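Local coordinates for RNA-induced transcriptional silencing complex protein tas3 (Schizosaccharomyces pombe, PDB 3D1B), which forms, with Ago1 and Chp1, the core of the RNA-induced transcriptional silencing complex, linking RNA interference to heterochromatin formation and accurate chromosome segregation, at residues K40-P43 against H44-N47; Q54-Q57 against L58-A62; L109-A112 against S113-K117. All coordinates share one frame; numbering follows the deposited sequence.

Interaction 1: K40-P43 against H44-N47; sequences KVIP and HYHN
His44 N reaches back to Val41 O, and His46 N to Ile42 O, in the last turns of helix 32-46, a pattern that illustrates how a proline disturbs a helix without ending it. Pro43 has no N-H to offer to the turn before, so the helix is kinked there. The next amide, His44 N, bonds three residues back, 3.1 Å from Val41 O, standing above the carbonyl plane and bent at its hydrogen (136°). Ile42 O then receives His46 N at 2.9 Å in a fairly straight bond, with Tyr45 N as a second, weak donor. Asn47 N closes the series on Pro43 O at 2.8 Å, and its side-chain carbon CG rests against that same oxygen.

Apolar packing centres on Ile42. Its CG1 arm, anti to the backbone N (chi1 -152°), reaches along the helix to two rings. The edge of the Tyr45 ring meets it near the ring plane, CD2 lying 4.1 Å from Ile42 CG1. The His46 imidazole comes from the next position round, with NE2 3.5 Å from Ile42 CG1 and equally near Ile42 CD1. The turn forms the C-terminal end of helix 32-46 in the all-alpha motif at the Tas3 C terminus; Val41 and Tyr45 face helix 52-60, and Ile42 and Tyr45 also touch Ile19 of helix 14-23.

The His44 imidazole meets the carbonyl oxygens of the preceding turn at a slant, CD2 being 3.7 Å from Lys40 O. Around this buried ring pack Leu49 and Ile50, with Leu81 of the second subunit. Polar atoms have partners beyond the turn as well: Tyr45 OH makes a weak hydrogen bond to Asn15 O, and the His44 backbone bonds to Ile50.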
loop_
_atom_site.group_PDB
_atom_site.type_symbol
_atom_site.label_atom_id
_atom_site.label_comp_id
_atom_site.label_asym_id
_atom_site.label_seq_id
_atom_site.Cartn_x
_atom_site.Cartn_y
_atom_site.Cartn_z
ATOM N N LYS A 40 4.471 4.775 14.793
ATOM C CA LYS A 40 3.141 4.175 14.827
ATOM C C LYS A 40 2.921 3.159 13.708
ATOM O O LYS A 40 2.184 2.188 13.877
ATOM C CB LYS A 40 2.062 5.260 14.724
ATOM C CG LYS A 40 2.136 6.356 15.780
ATOM C CD LYS A 40 0.835 7.148 15.811
ATOM C CE LYS A 40 0.898 8.351 16.744
ATOM N NZ LYS A 40 1.332 9.595 16.038
ATOM N N VAL A 41 3.570 3.386 12.571
ATOM C CA VAL A 41 3.428 2.520 11.405
ATOM C C VAL A 41 4.249 1.237 11.423
ATOM O O VAL A 41 3.756 0.174 11.042
ATOM C CB VAL A 41 3.797 3.283 10.106
ATOM C CG1 VAL A 41 3.824 2.327 8.926
ATOM C CG2 VAL A 41 2.800 4.406 9.850
ATOM N N ILE A 42 5.495 1.338 11.874
ATOM C CA ILE A 42 6.398 0.197 11.860
ATOM C C ILE A 42 5.954 -1.125 12.508
ATOM O O ILE A 42 6.338 -2.193 12.038
ATOM C CB ILE A 42 7.793 0.611 12.394
ATOM C CG1 ILE A 42 8.859 -0.289 11.768
ATOM C CG2 ILE A 42 7.828 0.553 13.909
ATOM C CD1 ILE A 42 10.273 0.200 11.983
ATOM N N PRO A 43 5.150 -1.081 13.584
ATOM C CA PRO A 43 4.723 -2.350 14.192
ATOM C C PRO A 43 3.982 -3.250 13.200
ATOM O O PRO A 43 4.141 -4.475 13.207
ATOM C CB PRO A 43 3.808 -1.894 15.326
ATOM C CG PRO A 43 4.412 -0.578 15.724
ATOM C CD PRO A 43 4.690 0.063 14.391
ATOM N N HIS A 44 3.171 -2.629 12.350
ATOM C CA HIS A 44 2.388 -3.348 11.351
ATOM C C HIS A 44 3.291 -3.946 10.286
ATOM O O HIS A 44 2.924 -4.909 9.611
ATOM C CB HIS A 44 1.376 -2.393 10.721
ATOM C CG HIS A 44 0.503 -1.712 11.728
ATOM N ND1 HIS A 44 -0.274 -2.408 12.630
ATOM C CD2 HIS A 44 0.318 -0.399 12.008
ATOM C CE1 HIS A 44 -0.895 -1.554 13.425
ATOM N NE2 HIS A 44 -0.553 -0.329 13.068
ATOM N N TYR A 45 4.471 -3.352 10.135
ATOM C CA TYR A 45 5.466 -3.819 9.184
ATOM C C TYR A 45 6.130 -5.042 9.814
ATOM O O TYR A 45 6.279 -6.081 9.171
ATOM C CB TYR A 45 6.490 -2.709 8.935
ATOM C CG TYR A 45 7.691 -3.102 8.110
ATOM C CD1 TYR A 45 7.550 -3.588 6.808
ATOM C CD2 TYR A 45 8.980 -2.934 8.614
ATOM C CE1 TYR A 45 8.668 -3.892 6.029
ATOM C CE2 TYR A 45 10.100 -3.234 7.845
ATOM C CZ TYR A 45 9.939 -3.710 6.555
ATOM O OH TYR A 45 11.048 -3.980 5.792
ATOM N N HIS A 46 6.512 -4.916 11.080
ATOM C CA HIS A 46 7.144 -6.024 11.788
ATOM C C HIS A 46 6.170 -7.193 11.913
ATOM O O HIS A 46 6.574 -8.358 11.858
ATOM C CB HIS A 46 7.610 -5.586 13.181
ATOM C CG HIS A 46 8.743 -4.609 13.159
ATOM N ND1 HIS A 46 9.802 -4.718 12.283
ATOM C CD2 HIS A 46 8.999 -3.518 13.922
ATOM C CE1 HIS A 46 10.659 -3.740 12.505
ATOM N NE2 HIS A 46 10.196 -2.997 13.496
ATOM N N ASN A 47 4.888 -6.880 12.077
ATOM C CA ASN A 47 3.867 -7.916 12.199
ATOM C C ASN A 47 3.431 -8.446 10.839
ATOM O O ASN A 47 2.570 -9.321 10.743
ATOM C CB ASN A 47 2.661 -7.394 12.979
ATOM C CG ASN A 47 2.968 -7.219 14.456
ATOM O OD1 ASN A 47 3.688 -8.027 15.046
ATOM N ND2 ASN A 47 2.417 -6.177 15.061
#

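Interaction 2: Q54-Q57 against L58-A62; sequences QVLQ and LVFSA
The Phe60 ring meets Leu56 one helical turn back, its CE2 4.0 Å from Leu56 CD2, the two side chains leaving the helix in the same direction with their flanks together. Leu56 O approaches the ring at a slant, 3.2 Å from Phe60 CD2, while Phe60 N takes that oxygen as its own acceptor. Replacing the ring with an alanine is likely to leave Leu56 CD2 without its neighbour and open a gap beside Leu22 and Ile98.

The amides of Gln54 and Gln57 find their partners beyond the turn. Gln54 OE1 accepts from Asp51 N and from Lys100 of the second subunit, Gln54 NE2 bonds to Thr103 OG1 of that subunit, and Gln57 NE2 donates to Thr103 O there.

Val55 and Val59 repeat the paired arrangement, Val55 CG1 lying 4.0 Å from Val59 CG2. Leu58 CG lies 3.3 Å from Gln54 O, which already holds Leu58 N. Near the end of the helix, Ser61 OG turns back (chi1 76°) to donate to Leu58 O at 2.6 Å.

Helix 52-60 packs between several helices: Leu56 and Phe60 press on helices 14-23 and 89-105, Val55 and Leu58 on helix 32-46.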
loop_
_atom_site.group_PDB
_atom_site.type_symbol
_atom_site.label_atom_id
_atom_site.label_comp_id
_atom_site.label_asym_id
_atom_site.label_seq_id
_atom_site.Cartn_x
_atom_site.Cartn_y
_atom_site.Cartn_z
ATOM N N GLN A 54 4.412 0.126 1.554
ATOM C CA GLN A 54 3.284 0.682 2.280
ATOM C C GLN A 54 3.781 1.559 3.424
ATOM O O GLN A 54 3.193 2.597 3.710
ATOM C CB GLN A 54 2.389 -0.446 2.798
ATOM C CG GLN A 54 1.690 -1.196 1.667
ATOM C CD GLN A 54 0.924 -2.410 2.138
ATOM O OE1 GLN A 54 1.509 -3.382 2.622
ATOM N NE2 GLN A 54 -0.396 -2.367 1.992
ATOM N N VAL A 55 4.869 1.142 4.071
ATOM C CA VAL A 55 5.435 1.944 5.155
ATOM C C VAL A 55 5.831 3.308 4.589
ATOM O O VAL A 55 5.524 4.350 5.173
ATOM C CB VAL A 55 6.689 1.271 5.768
ATOM C CG1 VAL A 55 7.395 2.249 6.705
ATOM C CG2 VAL A 55 6.290 0.018 6.520
ATOM N N LEU A 56 6.504 3.298 3.443
ATOM C CA LEU A 56 6.936 4.542 2.807
ATOM C C LEU A 56 5.766 5.449 2.475
ATOM O O LEU A 56 5.814 6.658 2.712
ATOM C CB LEU A 56 7.709 4.248 1.519
ATOM C CG LEU A 56 9.113 3.670 1.675
ATOM C CD1 LEU A 56 9.706 3.423 0.294
ATOM C CD2 LEU A 56 9.982 4.644 2.471
ATOM N N GLN A 57 4.703 4.872 1.929
ATOM C CA GLN A 57 3.552 5.683 1.569
ATOM C C GLN A 57 2.894 6.297 2.802
ATOM O O GLN A 57 2.546 7.477 2.805
ATOM C CB GLN A 57 2.536 4.841 0.785
ATOM C CG GLN A 57 1.544 5.675 -0.011
ATOM C CD GLN A 57 0.699 4.834 -0.957
ATOM O OE1 GLN A 57 1.145 3.796 -1.441
ATOM N NE2 GLN A 57 -0.513 5.289 -1.236
ATOM N N LEU A 58 2.733 5.503 3.857
ATOM C CA LEU A 58 2.108 5.990 5.076
ATOM C C LEU A 58 2.947 7.059 5.756
ATOM O O LEU A 58 2.433 8.112 6.148
ATOM C CB LEU A 58 1.858 4.825 6.039
ATOM C CG LEU A 58 0.773 3.869 5.541
ATOM C CD1 LEU A 58 0.675 2.660 6.457
ATOM C CD2 LEU A 58 -0.558 4.613 5.490
ATOM N N VAL A 59 4.241 6.789 5.883
ATOM C CA VAL A 59 5.146 7.726 6.527
ATOM C C VAL A 59 5.228 9.056 5.788
ATOM O O VAL A 59 5.134 10.123 6.400
ATOM C CB VAL A 59 6.553 7.117 6.657
ATOM C CG1 VAL A 59 7.548 8.183 7.089
ATOM C CG2 VAL A 59 6.525 5.986 7.680
ATOM N N PHE A 60 5.391 9.009 4.473
ATOM C CA PHE A 60 5.476 10.256 3.726
ATOM C C PHE A 60 4.157 11.023 3.701
ATOM O O PHE A 60 4.150 12.244 3.521
ATOM C CB PHE A 60 5.975 9.997 2.299
ATOM C CG PHE A 60 7.414 9.570 2.232
ATOM C CD1 PHE A 60 8.342 10.060 3.147
ATOM C CD2 PHE A 60 7.852 8.706 1.237
ATOM C CE1 PHE A 60 9.687 9.690 3.070
ATOM C CE2 PHE A 60 9.197 8.335 1.154
ATOM C CZ PHE A 60 10.111 8.829 2.074
ATOM N N SER A 61 3.041 10.329 3.903
ATOM C CA SER A 61 1.741 10.999 3.897
ATOM C C SER A 61 1.625 11.943 5.089
ATOM O O SER A 61 0.754 12.817 5.119
ATOM C CB SER A 61 0.593 9.981 3.943
ATOM O OG SER A 61 0.425 9.436 5.247
ATOM N N ALA A 62 2.516 11.767 6.062
ATOM C CA ALA A 62 2.516 12.594 7.264
ATOM C C ALA A 62 3.437 13.802 7.153
ATOM O O ALA A 62 3.459 14.643 8.053
ATOM C CB ALA A 62 2.921 11.758 8.477
#

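Interaction 3: L109-A112 against S113-K117; sequences LDFA and SQILK
Leu109 O accepts Ser113 N at 2.9 Å, the donor tilted somewhat from the carbonyl plane, and this opens a run of regular i to i+4 bonds at the start of helix 109-122. Asp110 O takes Gln114 N at 3.1 Å, with a bent hydrogen (146°). Phe111 O is held by Ile115 N in the straightest of these bonds (163°), and Ala112 O by Leu116 N at 3.0 Å. Further on, Lys117 N bonds to Ser113 O. At the helix start the amide of Leu109 cannot find an acceptor one turn earlier in the same helix; Gln72 OE1 supplies one instead.

Side-chain polar groups add little to this network. Ser113 OG, beside its own backbone N, comes 3.3 Å from Leu109 O, a weak and unsettled bond to an oxygen already gripped by Ser113 N. Gln114 lays its CG against Asp110 O at 3.3 Å, while NE2 approaches the Phe111 ring at a slant.

The apolar part of the contact is one aromatic-aliphatic pair. Ile115 CG1 stands over a face of the Phe111 ring, about 4.2 Å above its plane and displaced toward the rim, and CD1 comes to 3.5 Å from Phe111 CE2. Phe111 swings its ring anti to the backbone N (chi1 -173°) into the path of the isoleucine. Phe66 and Pro67 also touch this ring, and Ala112 and Ile115 pack on Ile98 of helix 89-105.

The amides of 113-117 are therefore paired within the helix, and that of Leu109 with Gln72, and the turn does not rely on charged side chains to hold its segments together. Its chemistry is that of an amphipathic helix, with Asp110, Gln114 and Lys117 at the surface and Ala112, Ile115 and Leu116 buried against the bundle.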
loop_
_atom_site.group_PDB
_atom_site.type_symbol
_atom_site.label_atom_id
_atom_site.label_comp_id
_atom_site.label_asym_id
_atom_site.label_seq_id
_atom_site.Cartn_x
_atom_site.Cartn_y
_atom_site.Cartn_z
ATOM N N LEU A 109 8.323 18.937 -8.137
ATOM C CA LEU A 109 8.994 17.838 -8.835
ATOM C C LEU A 109 10.519 17.898 -8.679
ATOM O O LEU A 109 11.172 16.868 -8.521
ATOM C CB LEU A 109 8.620 17.838 -10.320
ATOM C CG LEU A 109 8.978 16.566 -11.096
ATOM C CD1 LEU A 109 8.140 15.402 -10.572
ATOM C CD2 LEU A 109 8.725 16.768 -12.587
ATOM N N ASP A 110 11.095 19.098 -8.725
ATOM C CA ASP A 110 12.542 19.221 -8.569
ATOM C C ASP A 110 12.966 18.672 -7.211
ATOM O O ASP A 110 14.005 18.025 -7.093
ATOM C CB ASP A 110 12.988 20.681 -8.680
ATOM C CG ASP A 110 12.742 21.262 -10.056
ATOM O OD1 ASP A 110 13.088 20.594 -11.053
ATOM O OD2 ASP A 110 12.211 22.391 -10.139
ATOM N N PHE A 111 12.156 18.937 -6.191
ATOM C CA PHE A 111 12.439 18.467 -4.835
ATOM C C PHE A 111 12.314 16.942 -4.804
ATOM O O PHE A 111 13.134 16.246 -4.189
ATOM C CB PHE A 111 11.445 19.103 -3.858
ATOM C CG PHE A 111 11.745 18.834 -2.409
ATOM C CD1 PHE A 111 12.849 19.417 -1.793
ATOM C CD2 PHE A 111 10.906 18.025 -1.651
ATOM C CE1 PHE A 111 13.107 19.199 -0.432
ATOM C CE2 PHE A 111 11.154 17.801 -0.294
ATOM C CZ PHE A 111 12.256 18.390 0.313
ATOM N N ALA A 112 11.289 16.421 -5.473
ATOM C CA ALA A 112 11.084 14.978 -5.523
ATOM C C ALA A 112 12.310 14.315 -6.147
ATOM O O ALA A 112 12.753 13.269 -5.695
ATOM C CB ALA A 112 9.838 14.649 -6.339
ATOM N N SER A 113 12.857 14.932 -7.192
ATOM C CA SER A 113 14.031 14.381 -7.851
ATOM C C SER A 113 15.231 14.359 -6.904
ATOM O O SER A 113 16.037 13.430 -6.938
ATOM C CB SER A 113 14.361 15.182 -9.112
ATOM O OG SER A 113 13.379 14.948 -10.117
ATOM N N GLN A 114 15.345 15.373 -6.052
ATOM C CA GLN A 114 16.445 15.414 -5.094
ATOM C C GLN A 114 16.312 14.260 -4.100
ATOM O O GLN A 114 17.289 13.578 -3.790
ATOM C CB GLN A 114 16.457 16.745 -4.339
ATOM C CG GLN A 114 16.762 17.949 -5.208
ATOM C CD GLN A 114 16.658 19.251 -4.437
ATOM O OE1 GLN A 114 17.394 19.474 -3.474
ATOM N NE2 GLN A 114 15.740 20.115 -4.853
ATOM N N ILE A 115 15.100 14.041 -3.598
ATOM C CA ILE A 115 14.862 12.961 -2.645
ATOM C C ILE A 115 15.202 11.618 -3.294
ATOM O O ILE A 115 15.857 10.765 -2.689
ATOM C CB ILE A 115 13.386 12.942 -2.187
ATOM C CG1 ILE A 115 13.037 14.258 -1.485
ATOM C CG2 ILE A 115 13.150 11.773 -1.240
ATOM C CD1 ILE A 115 11.579 14.377 -1.096
ATOM N N LEU A 116 14.761 11.432 -4.534
ATOM C CA LEU A 116 15.021 10.188 -5.244
ATOM C C LEU A 116 16.519 9.974 -5.437
ATOM O O LEU A 116 17.022 8.862 -5.270
ATOM C CB LEU A 116 14.321 10.196 -6.611
ATOM C CG LEU A 116 14.634 8.976 -7.488
ATOM C CD1 LEU A 116 14.075 7.712 -6.853
ATOM C CD2 LEU A 116 14.040 9.179 -8.877
ATOM N N LYS A 117 17.226 11.042 -5.786
ATOM C CA LYS A 117 18.663 10.956 -6.005
ATOM C C LYS A 117 19.369 10.553 -4.714
ATOM O O LYS A 117 20.324 9.776 -4.732
ATOM C CB LYS A 117 19.208 12.298 -6.497
ATOM C CG LYS A 117 20.686 12.261 -6.850
ATOM C CD LYS A 117 20.952 11.370 -8.056
ATOM C CE LYS A 117 22.332 10.734 -7.978
ATOM N NZ LYS A 117 23.399 11.741 -7.714
#

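Interactions 1 and 2 pack directly against each other, with centres 12 Å apart on successive helices: Tyr45 CB lies 3.6 Å from Val55 CG2, and Val41 CG2 lies 3.9 Å from Leu58 CB. Both also touch the second subunit, so this side of the motif combines intrachain packing with dimer contacts. Interaction 3 lies across the chain's centre, 27 Å from interaction 1 between centres, and no other chain of the assembly touches it. From interaction 2 it is 16 Å between centres, with nearest atoms about 5 Å apart and no touch. Helix 89-105 bridges them, since Phe60 and Ile115 both pack on Ile98.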